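Local coordinates for cycloalternan-forming enzyme (Listeria monocytogenes serovar 1/2a, PDB 5F7U), which is a multidomain member of glycoside hydrolase family 31, built round a TIM barrel with beta-rich domains on both flanks and a family 6 carbohydrate-binding module, at residues Q556-R559 with N560-P563; T690-K693 with Y694-R698; E754-T757 with E758-V761; S885-D889 with G890-A894. The protein carries 1 engineered substitution. All coordinates share one frame; numbering follows the deposited sequence.

Interaction 1: Q556-R559 with N560-P563; sequences QEMR and NRYP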
loop_
_atom_site.group_PDB
_atom_site.type_symbol
_atom_site.label_atom_id
_atom_site.label_comp_id
_atom_site.label_asym_id
_atom_site.label_seq_id
_atom_site.Cartn_x
_atom_site.Cartn_y
_atom_site.Cartn_z
ATOM N N GLN A 556 24.881 -9.357 2.187
ATOM C CA GLN A 556 23.878 -9.420 3.259
ATOM C C GLN A 556 23.208 -8.081 3.482
ATOM O O GLN A 556 21.996 -8.015 3.670
ATOM C CB GLN A 556 24.499 -9.873 4.569
ATOM C CG GLN A 556 24.803 -11.352 4.580
ATOM C CD GLN A 556 25.680 -11.697 5.754
ATOM O OE1 GLN A 556 26.876 -11.418 5.737
ATOM N NE2 GLN A 556 25.095 -12.287 6.785
ATOM N N GLU A 557 24.011 -7.031 3.482
ATOM C CA GLU A 557 23.503 -5.695 3.748
ATOM C C GLU A 557 22.764 -5.136 2.540
ATOM O O GLU A 557 21.791 -4.386 2.677
ATOM C CB GLU A 557 24.653 -4.762 4.130
ATOM C CG GLU A 557 24.144 -3.526 4.859
ATOM C CD GLU A 557 25.230 -2.726 5.528
ATOM O OE1 GLU A 557 26.425 -3.023 5.352
ATOM O OE2 GLU A 557 24.865 -1.768 6.243
ATOM N N MET A 558 23.227 -5.506 1.357
ATOM C CA MET A 558 22.750 -4.877 0.134
ATOM C C MET A 558 21.563 -5.546 -0.521
ATOM O O MET A 558 20.896 -4.887 -1.324
ATOM C CB MET A 558 23.888 -4.730 -0.878
ATOM C CG MET A 558 24.765 -3.509 -0.623
ATOM S SD MET A 558 23.897 -1.930 -0.748
ATOM C CE MET A 558 23.270 -1.956 -2.436
ATOM N N ARG A 559 21.285 -6.813 -0.207
ATOM C CA ARG A 559 20.164 -7.480 -0.886
ATOM C C ARG A 559 18.852 -6.662 -0.830
ATOM O O ARG A 559 18.233 -6.423 -1.885
ATOM C CB ARG A 559 19.914 -8.913 -0.415
ATOM C CG ARG A 559 18.717 -9.490 -1.169
ATOM C CD ARG A 559 18.507 -10.943 -0.904
ATOM N NE ARG A 559 17.291 -11.421 -1.569
ATOM C CZ ARG A 559 17.230 -11.947 -2.787
ATOM N NH1 ARG A 559 18.325 -12.060 -3.569
ATOM N NH2 ARG A 559 16.043 -12.359 -3.241
ATOM N N ASN A 560 18.433 -6.223 0.363
ATOM C CA ASN A 560 17.165 -5.502 0.477
ATOM C C ASN A 560 17.242 -4.083 -0.095
ATOM O O ASN A 560 16.250 -3.551 -0.613
ATOM C CB ASN A 560 16.675 -5.451 1.928
ATOM C CG ASN A 560 16.262 -6.827 2.457
ATOM O OD1 ASN A 560 16.059 -7.779 1.690
ATOM N ND2 ASN A 560 16.105 -6.929 3.773
ATOM N N ARG A 561 18.429 -3.493 0.003
ATOM C CA ARG A 561 18.673 -2.110 -0.428
ATOM C C ARG A 561 18.774 -1.954 -1.936
ATOM O O ARG A 561 18.311 -0.949 -2.496
ATOM C CB ARG A 561 19.935 -1.558 0.273
ATOM C CG ARG A 561 20.364 -0.130 -0.121
ATOM C CD ARG A 561 19.245 0.909 -0.023
ATOM N NE ARG A 561 18.612 0.920 1.296
ATOM C CZ ARG A 561 17.460 1.528 1.575
ATOM N NH1 ARG A 561 16.786 2.174 0.625
ATOM N NH2 ARG A 561 16.982 1.474 2.809
ATOM N N TYR A 562 19.408 -2.923 -2.585
ATOM C CA TYR A 562 19.660 -2.859 -4.029
ATOM C C TYR A 562 18.449 -2.438 -4.873
ATOM O O TYR A 562 18.577 -1.509 -5.693
ATOM C CB TYR A 562 20.251 -4.180 -4.537
ATOM C CG TYR A 562 20.619 -4.088 -6.003
ATOM C CD1 TYR A 562 21.869 -3.582 -6.399
ATOM C CD2 TYR A 562 19.724 -4.508 -6.998
ATOM C CE1 TYR A 562 22.191 -3.472 -7.742
ATOM C CE2 TYR A 562 20.045 -4.406 -8.353
ATOM C CZ TYR A 562 21.278 -3.899 -8.719
ATOM O OH TYR A 562 21.607 -3.796 -10.056
ATOM N N PRO A 563 17.270 -3.103 -4.693
ATOM C CA PRO A 563 16.162 -2.669 -5.550
ATOM C C PRO A 563 15.799 -1.197 -5.422
ATOM O O PRO A 563 15.465 -0.566 -6.443
ATOM C CB PRO A 563 14.987 -3.570 -5.104
ATOM C CG PRO A 563 15.415 -4.115 -3.754
ATOM C CD PRO A 563 16.890 -4.307 -3.919
HETATM O O HOH W 1 19.554 -7.076 2.865
#
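M558 reaches forward along its helix and meets R561 and Y562. Its chain is folded at both chi2 (-62°) and chi3 (-59°). That double bend lays the thioether along the helix surface. SD of M558 comes to 4.0 Å from CG of R561, and the two side chains cross at a slant. The terminal methyl goes further round, with CE of M558 4.3 Å from CB of Y562. The aliphatic root of R561 is therefore packed against sulfur, while its guanidinium is carried off to a salt bridge with D304. The Y562 ring also leads away from M558, and its hydroxyl bonds to the carbonyl of L507. R559 and N560 point their side chains away from this patch. R559 runs extended from CG to NE, reaches the carbonyls of V271 and V542, and makes a cation-pi contact with W543. The N560 amide pairs with backbone atoms of T269 and V271.

The backbone beneath is not a uniform helix. Y562 N donates to M558 O at 2.8 Å, in the usual i to i+4 pattern. N560 N instead bonds to a water, 2.9 Å away, and that water donates to Q556 O. P563 has no N-H to give, and its CD sits 3.2 Å from R559 O. The helix is kinked at these two places. The arrangement is the kinked opening of helix 555-577, about two turns long, with one break bridged by water and the other at a proline, within the TIM-barrel domain of family 31.

Interaction 2: T690-K693 with Y694-R698; sequences TFQK and YLYTR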
loop_
_atom_site.group_PDB
_atom_site.type_symbol
_atom_site.label_atom_id
_atom_site.label_comp_id
_atom_site.label_asym_id
_atom_site.label_seq_id
_atom_site.Cartn_x
_atom_site.Cartn_y
_atom_site.Cartn_z
ATOM N N THR A 690 -20.045 -1.596 -17.447
ATOM C CA THR A 690 -19.612 -1.672 -16.051
ATOM C C THR A 690 -18.208 -1.083 -15.880
ATOM O O THR A 690 -17.970 -0.276 -14.963
ATOM C CB THR A 690 -19.728 -3.114 -15.510
ATOM O OG1 THR A 690 -21.103 -3.500 -15.598
ATOM C CG2 THR A 690 -19.282 -3.189 -14.059
ATOM N N PHE A 691 -17.293 -1.448 -16.776
ATOM C CA PHE A 691 -15.948 -0.857 -16.767
ATOM C C PHE A 691 -16.005 0.673 -16.925
ATOM O O PHE A 691 -15.355 1.401 -16.185
ATOM C CB PHE A 691 -15.042 -1.466 -17.845
ATOM C CG PHE A 691 -13.596 -1.089 -17.703
ATOM C CD1 PHE A 691 -13.106 0.107 -18.244
ATOM C CD2 PHE A 691 -12.708 -1.940 -17.041
ATOM C CE1 PHE A 691 -11.762 0.454 -18.106
ATOM C CE2 PHE A 691 -11.370 -1.603 -16.894
ATOM C CZ PHE A 691 -10.885 -0.405 -17.442
ATOM N N GLN A 692 -16.763 1.139 -17.915
ATOM C CA GLN A 692 -16.952 2.575 -18.141
ATOM C C GLN A 692 -17.501 3.273 -16.905
ATOM O O GLN A 692 -16.995 4.333 -16.521
ATOM C CB GLN A 692 -17.888 2.802 -19.328
ATOM C CG GLN A 692 -17.262 2.463 -20.674
ATOM C CD GLN A 692 -18.284 2.443 -21.792
ATOM O OE1 GLN A 692 -19.483 2.342 -21.546
ATOM N NE2 GLN A 692 -17.815 2.547 -23.044
ATOM N N LYS A 693 -18.499 2.673 -16.253
ATOM C CA LYS A 693 -19.075 3.280 -15.045
ATOM C C LYS A 693 -17.974 3.547 -14.027
ATOM O O LYS A 693 -17.876 4.647 -13.494
ATOM C CB LYS A 693 -20.170 2.408 -14.442
ATOM C CG LYS A 693 -20.725 2.956 -13.123
ATOM C CD LYS A 693 -21.976 2.229 -12.632
ATOM C CE LYS A 693 -21.636 0.910 -11.942
ATOM N NZ LYS A 693 -22.778 0.381 -11.126
ATOM N N TYR A 694 -17.156 2.532 -13.754
ATOM C CA TYR A 694 -16.107 2.671 -12.744
ATOM C C TYR A 694 -14.960 3.582 -13.166
ATOM O O TYR A 694 -14.517 4.406 -12.369
ATOM C CB TYR A 694 -15.635 1.296 -12.239
ATOM C CG TYR A 694 -16.711 0.733 -11.374
ATOM C CD1 TYR A 694 -16.979 1.297 -10.126
ATOM C CD2 TYR A 694 -17.545 -0.282 -11.840
ATOM C CE1 TYR A 694 -18.034 0.848 -9.346
ATOM C CE2 TYR A 694 -18.610 -0.750 -11.061
ATOM C CZ TYR A 694 -18.841 -0.178 -9.823
ATOM O OH TYR A 694 -19.895 -0.626 -9.048
ATOM N N LEU A 695 -14.495 3.452 -14.408
ATOM C CA LEU A 695 -13.472 4.371 -14.895
ATOM C C LEU A 695 -13.969 5.828 -14.883
ATOM O O LEU A 695 -13.238 6.731 -14.462
ATOM C CB LEU A 695 -12.968 3.991 -16.287
ATOM C CG LEU A 695 -11.942 4.958 -16.907
ATOM C CD1 LEU A 695 -10.715 5.172 -16.017
ATOM C CD2 LEU A 695 -11.546 4.504 -18.304
ATOM N N TYR A 696 -15.196 6.058 -15.357
ATOM C CA TYR A 696 -15.729 7.435 -15.359
ATOM C C TYR A 696 -15.906 7.953 -13.943
ATOM O O TYR A 696 -15.606 9.118 -13.668
ATOM C CB TYR A 696 -17.044 7.565 -16.140
ATOM C CG TYR A 696 -17.014 7.082 -17.587
ATOM C CD1 TYR A 696 -15.810 6.959 -18.309
ATOM C CD2 TYR A 696 -18.214 6.802 -18.249
ATOM C CE1 TYR A 696 -15.802 6.512 -19.632
ATOM C CE2 TYR A 696 -18.222 6.360 -19.566
ATOM C CZ TYR A 696 -17.018 6.217 -20.247
ATOM O OH TYR A 696 -17.057 5.774 -21.544
ATOM N N THR A 697 -16.364 7.088 -13.039
ATOM C CA THR A 697 -16.453 7.474 -11.624
ATOM C C THR A 697 -15.092 7.920 -11.083
ATOM O O THR A 697 -14.996 8.957 -10.391
ATOM C CB THR A 697 -17.094 6.368 -10.739
ATOM O OG1 THR A 697 -18.434 6.155 -11.196
ATOM C CG2 THR A 697 -17.171 6.813 -9.287
ATOM N N ARG A 698 -14.043 7.148 -11.401
ATOM C CA ARG A 698 -12.698 7.498 -10.964
ATOM C C ARG A 698 -12.296 8.868 -11.533
ATOM O O ARG A 698 -11.736 9.700 -10.811
ATOM C CB ARG A 698 -11.671 6.407 -11.342
ATOM C CG ARG A 698 -10.268 6.713 -10.837
ATOM C CD ARG A 698 -9.243 5.753 -11.437
ATOM N NE ARG A 698 -7.895 5.994 -10.929
ATOM C CZ ARG A 698 -7.456 5.603 -9.732
ATOM N NH1 ARG A 698 -8.248 4.969 -8.865
ATOM N NH2 ARG A 698 -6.206 5.866 -9.385
#
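K693 O takes two hydrogen bonds from a single residue, T697. The backbone N of T697 donates at 2.9 Å and its hydroxyl OG1 at 2.8 Å, and the two reach the carbonyl from opposite faces of its plane. OG1 of T697 lies beside its own backbone N (chi1 -62°), which turns the hydroxyl back down the helix. The proton of that hydroxyl is thus committed to K693 O. The remaining links are ordinary helical bonds: Y694 N to T690 O, L695 N to F691 O at 2.8 Å, and Y696 N to Q692 O.

Q692 O also lies under one face of the Y696 ring, 3.0 Å from its plane and offset toward the rim. CB of Q692 makes a CH-pi contact with the same ring, 4.0 Å from its centroid. The Q692 amide and the Y696 ring run side by side, their planes 21° apart. Their polar ends are satisfied by adjacent carbonyls: NE2 of Q692 bonds to N390 O, and OH of Y696 to D391 O. The other side of the helix has a similar pattern. K693 lies alongside Y694, with CE of K693 3.6 Å from CE2 of Y694, and both polar ends bond to D790 O. The hydroxyl of T690 bonds to the D790 carboxylate.

F691 and L695 carry the apolar face, their side chains crossing with CE1 of F691 4.1 Å from CD2 of L695. This face of helix 687-700 rests on barrel strand 367-369. F691 also touches strand 657-660 and helix 642-653.

Interaction 3: E754-T757 with E758-V761; sequences EGQT and EKEV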
loop_
_atom_site.group_PDB
_atom_site.type_symbol
_atom_site.label_atom_id
_atom_site.label_comp_id
_atom_site.label_asym_id
_atom_site.label_seq_id
_atom_site.Cartn_x
_atom_site.Cartn_y
_atom_site.Cartn_z
ATOM N N GLU A 754 -15.947 -15.063 -4.645
ATOM C CA GLU A 754 -16.661 -15.627 -5.784
ATOM C C GLU A 754 -18.105 -15.983 -5.408
ATOM O O GLU A 754 -18.353 -16.598 -4.364
ATOM C CB GLU A 754 -15.912 -16.857 -6.267
ATOM C CG GLU A 754 -16.325 -17.380 -7.644
ATOM C CD GLU A 754 -15.547 -18.632 -8.048
ATOM O OE1 GLU A 754 -14.440 -18.878 -7.528
ATOM O OE2 GLU A 754 -16.045 -19.412 -8.878
ATOM N N GLY A 755 -19.047 -15.574 -6.257
ATOM C CA GLY A 755 -20.478 -15.826 -6.050
ATOM C C GLY A 755 -21.187 -14.949 -5.026
ATOM O O GLY A 755 -22.385 -15.096 -4.817
ATOM N N GLN A 756 -20.458 -14.038 -4.372
ATOM C CA GLN A 756 -21.045 -13.241 -3.306
ATOM C C GLN A 756 -21.863 -12.074 -3.863
ATOM O O GLN A 756 -21.413 -11.381 -4.781
ATOM C CB GLN A 756 -19.937 -12.705 -2.400
ATOM C CG GLN A 756 -20.438 -11.795 -1.285
ATOM C CD GLN A 756 -19.317 -11.319 -0.371
ATOM O OE1 GLN A 756 -18.163 -11.205 -0.780
ATOM N NE2 GLN A 756 -19.663 -11.029 0.870
ATOM N N THR A 757 -23.065 -11.895 -3.325
ATOM C CA THR A 757 -23.871 -10.695 -3.576
ATOM C C THR A 757 -24.369 -10.022 -2.280
ATOM O O THR A 757 -24.814 -8.879 -2.312
ATOM C CB THR A 757 -25.073 -10.983 -4.499
ATOM O OG1 THR A 757 -25.874 -12.008 -3.908
ATOM C CG2 THR A 757 -24.630 -11.441 -5.906
ATOM N N GLU A 758 -24.283 -10.705 -1.143
ATOM C CA GLU A 758 -24.604 -10.044 0.127
ATOM C C GLU A 758 -23.304 -9.694 0.837
ATOM O O GLU A 758 -22.651 -10.571 1.412
ATOM C CB GLU A 758 -25.523 -10.904 1.015
ATOM C CG GLU A 758 -26.982 -10.939 0.554
ATOM C CD GLU A 758 -27.725 -9.593 0.708
ATOM O OE1 GLU A 758 -27.295 -8.706 1.502
ATOM O OE2 GLU A 758 -28.783 -9.419 0.043
ATOM N N LYS A 759 -22.935 -8.418 0.772
ATOM C CA LYS A 759 -21.625 -7.965 1.249
ATOM C C LYS A 759 -21.739 -7.371 2.650
ATOM O O LYS A 759 -22.489 -6.412 2.861
ATOM C CB LYS A 759 -21.049 -6.928 0.269
ATOM C CG LYS A 759 -19.797 -6.176 0.739
ATOM C CD LYS A 759 -18.599 -7.118 0.858
ATOM C CE LYS A 759 -17.366 -6.295 1.210
ATOM N NZ LYS A 759 -16.143 -7.143 1.394
ATOM N N GLU A 760 -20.991 -7.936 3.602
ATOM C CA GLU A 760 -20.918 -7.364 4.953
ATOM C C GLU A 760 -20.007 -6.158 4.897
ATOM O O GLU A 760 -18.928 -6.224 4.281
ATOM C CB GLU A 760 -20.325 -8.373 5.935
ATOM C CG GLU A 760 -21.315 -9.424 6.380
ATOM C CD GLU A 760 -20.727 -10.408 7.390
ATOM O OE1 GLU A 760 -19.571 -10.253 7.845
ATOM O OE2 GLU A 760 -21.430 -11.357 7.723
ATOM N N VAL A 761 -20.448 -5.045 5.490
ATOM C CA VAL A 761 -19.604 -3.850 5.590
ATOM C C VAL A 761 -19.579 -3.414 7.041
ATOM O O VAL A 761 -20.642 -3.112 7.607
ATOM C CB VAL A 761 -20.121 -2.668 4.734
ATOM C CG1 VAL A 761 -19.112 -1.511 4.779
ATOM C CG2 VAL A 761 -20.365 -3.090 3.285
HETATM O O HOH W 2 -16.011 -9.657 -0.179
HETATM O O HOH W 3 -18.902 -9.968 3.317
#
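NE2 of Q756 is held by two partners. It donates to E758 O at 3.1 Å and to a water at 2.8 Å. The carbonyl bond is fairly straight at the hydrogen (156°), but the donor stands above the carbonyl plane, 42° out of it. The water that accepts from NE2 also accepts from E760 N, 2.9 Å away, so it ties the amide to a backbone N-H two residues on from E758. On the other side of the amide, a second water donates to OE1 of Q756 at 2.7 Å. It accepts from NZ of K759 at 3.0 Å. Both ends of the amide are used, which fixes its rotation.

Q756 reaches this place because its chain is fully extended (chi1 177°), running alongside the start of the strand. The segment 754-757 is the loop that leads into strand 758-763 of the C-terminal domain of family 31. That strand pairs antiparallel with strand 781-786, and the backbones of T757, K759 and V761 bond to A787, Y785 and I783. The amide of Q756 bonds at the first residue of the strand.

K759 bends at chi2 and passes Q756, with CD of K759 4.1 Å from NE2 of Q756. Its ammonium also bonds to the carbonyls of P750 and E738. E758 turns outward, and OE1 bonds to the hydroxyl of S784, a residue of a glycan pocket.

Interaction 4: S885-D889 with G890-A894; sequences SVTID and GADVA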
loop_
_atom_site.group_PDB
_atom_site.type_symbol
_atom_site.label_atom_id
_atom_site.label_comp_id
_atom_site.label_asym_id
_atom_site.label_seq_id
_atom_site.Cartn_x
_atom_site.Cartn_y
_atom_site.Cartn_z
ATOM N N SER A 885 -34.707 28.854 0.142
ATOM C CA SER A 885 -33.920 29.820 -0.626
ATOM C C SER A 885 -32.446 29.516 -0.473
ATOM O O SER A 885 -32.036 28.802 0.454
ATOM C CB SER A 885 -34.202 31.259 -0.184
ATOM O OG SER A 885 -33.735 31.486 1.132
ATOM N N VAL A 886 -31.649 30.043 -1.402
ATOM C CA VAL A 886 -30.188 29.954 -1.317
ATOM C C VAL A 886 -29.649 31.348 -1.591
ATOM O O VAL A 886 -30.095 31.997 -2.522
ATOM C CB VAL A 886 -29.590 28.923 -2.305
ATOM C CG1 VAL A 886 -28.066 28.872 -2.201
ATOM C CG2 VAL A 886 -30.153 27.531 -2.035
ATOM N N THR A 887 -28.704 31.793 -0.769
ATOM C CA THR A 887 -28.048 33.078 -0.979
ATOM C C THR A 887 -26.556 32.901 -1.188
ATOM O O THR A 887 -25.949 31.934 -0.704
ATOM C CB THR A 887 -28.247 34.029 0.215
ATOM O OG1 THR A 887 -27.742 33.393 1.391
ATOM C CG2 THR A 887 -29.719 34.388 0.401
ATOM N N ILE A 888 -25.974 33.835 -1.929
ATOM C CA ILE A 888 -24.532 33.924 -2.055
ATOM C C ILE A 888 -24.204 35.371 -1.745
ATOM O O ILE A 888 -24.727 36.278 -2.391
ATOM C CB ILE A 888 -24.015 33.520 -3.452
ATOM C CG1 ILE A 888 -24.440 32.076 -3.785
ATOM C CG2 ILE A 888 -22.496 33.674 -3.500
ATOM C CD1 ILE A 888 -23.935 31.538 -5.116
ATOM N N ASP A 889 -23.364 35.570 -0.730
ATOM C CA ASP A 889 -23.039 36.905 -0.203
ATOM C C ASP A 889 -24.292 37.707 0.188
ATOM O O ASP A 889 -24.343 38.932 0.020
ATOM C CB ASP A 889 -22.103 37.671 -1.173
ATOM C CG ASP A 889 -20.722 37.018 -1.298
ATOM O OD1 ASP A 889 -20.295 36.323 -0.356
ATOM O OD2 ASP A 889 -20.050 37.217 -2.344
ATOM N N GLY A 890 -25.299 36.998 0.704
ATOM C CA GLY A 890 -26.570 37.601 1.139
ATOM C C GLY A 890 -27.616 37.766 0.052
ATOM O O GLY A 890 -28.785 38.029 0.354
ATOM N N ALA A 891 -27.198 37.644 -1.210
ATOM C CA ALA A 891 -28.075 37.873 -2.360
ATOM C C ALA A 891 -28.694 36.561 -2.813
ATOM O O ALA A 891 -27.981 35.565 -2.999
ATOM C CB ALA A 891 -27.308 38.522 -3.504
ATOM N N ASP A 892 -30.021 36.563 -2.979
ATOM C CA ASP A 892 -30.760 35.372 -3.420
ATOM C C ASP A 892 -30.304 34.915 -4.795
ATOM O O ASP A 892 -30.147 35.733 -5.710
ATOM C CB ASP A 892 -32.278 35.630 -3.431
ATOM C CG ASP A 892 -32.952 35.293 -2.096
ATOM O OD1 ASP A 892 -32.811 36.050 -1.106
ATOM O OD2 ASP A 892 -33.659 34.269 -2.044
ATOM N N VAL A 893 -30.052 33.615 -4.931
ATOM C CA VAL A 893 -29.789 33.039 -6.246
ATOM C C VAL A 893 -31.008 32.266 -6.736
ATOM O O VAL A 893 -31.767 31.704 -5.934
ATOM C CB VAL A 893 -28.479 32.208 -6.306
ATOM C CG1 VAL A 893 -27.284 33.079 -5.923
ATOM C CG2 VAL A 893 -28.560 30.955 -5.437
ATOM N N ALA A 894 -31.188 32.248 -8.056
ATOM C CA ALA A 894 -32.446 31.806 -8.655
ATOM C C ALA A 894 -32.600 30.298 -8.628
ATOM O O ALA A 894 -31.679 29.569 -8.994
ATOM C CB ALA A 894 -32.567 32.321 -10.086
HETATM O O HOH W 4 -33.521 34.204 1.389
HETATM O O HOH W 5 -33.006 31.756 -3.357
HETATM O O HOH W 6 -25.226 34.258 1.669
#
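V886 and V893 join the two arms of a short hairpin through backbone and side chain alike. Three backbone hydrogen bonds hold it. V893 N donates to V886 O at 2.9 Å, almost straight at the hydrogen (176°). I888 N donates to A891 O at 2.9 Å. A891 N returns a bond to I888 O at 3.1 Å, with the donor well above the carbonyl plane. The pair I888 and A891 is therefore hydrogen-bonded, while T887 and D892 form a non-hydrogen-bonded pair. There CA of T887 makes a CA-H...O contact with A891 O at 3.2 Å.

The apolar contacts centre on V893. Its CG1 meets CG1 of I888 at 3.7 Å, and its CG2 meets CB of V886 at 3.9 Å. Its two methyls thus serve different neighbours. V886 and I888 also touch strand 917-922.

Water links the polar groups. One water joins OG of S885 to OD1 of D892. Another accepts from V886 N and lies close to OD2 of D892. A third lies 2.7 Å from OG1 of T887 and accepts from G890 N. OG1 of T887 sits between its own N and carbonyl carbon (chi1 58°), where it can share that water with the turn.

D889 and G890 form the bend, both with positive phi, and the carboxylate of D889 bonds to A930 N. This is a two-residue type I' beta hairpin. It lies at the edge of an antiparallel sheet, with strand 885-888 also paired to strand 929-934.

Overall arrangement
The four contacts follow one another along the chain, and none touches another. Interactions 1 and 2 both belong to the TIM-barrel domain, on helices 555-577 and 687-700. Their centres are about 40 Å apart, on opposite sides of the chain's centre. Interaction 3 opens a strand of the C-terminal domain of family 31. Interaction 2 is its nearest neighbour of the four, with centres about 20 Å and nearest atoms about 11 Å apart. Interaction 4 is a hairpin in a later beta sheet, about 63 Å between centres from interaction 1. Each contact is thus local to its own helix or strand, and the chain passes from the barrel domain into beta domains between interactions 2 and 3.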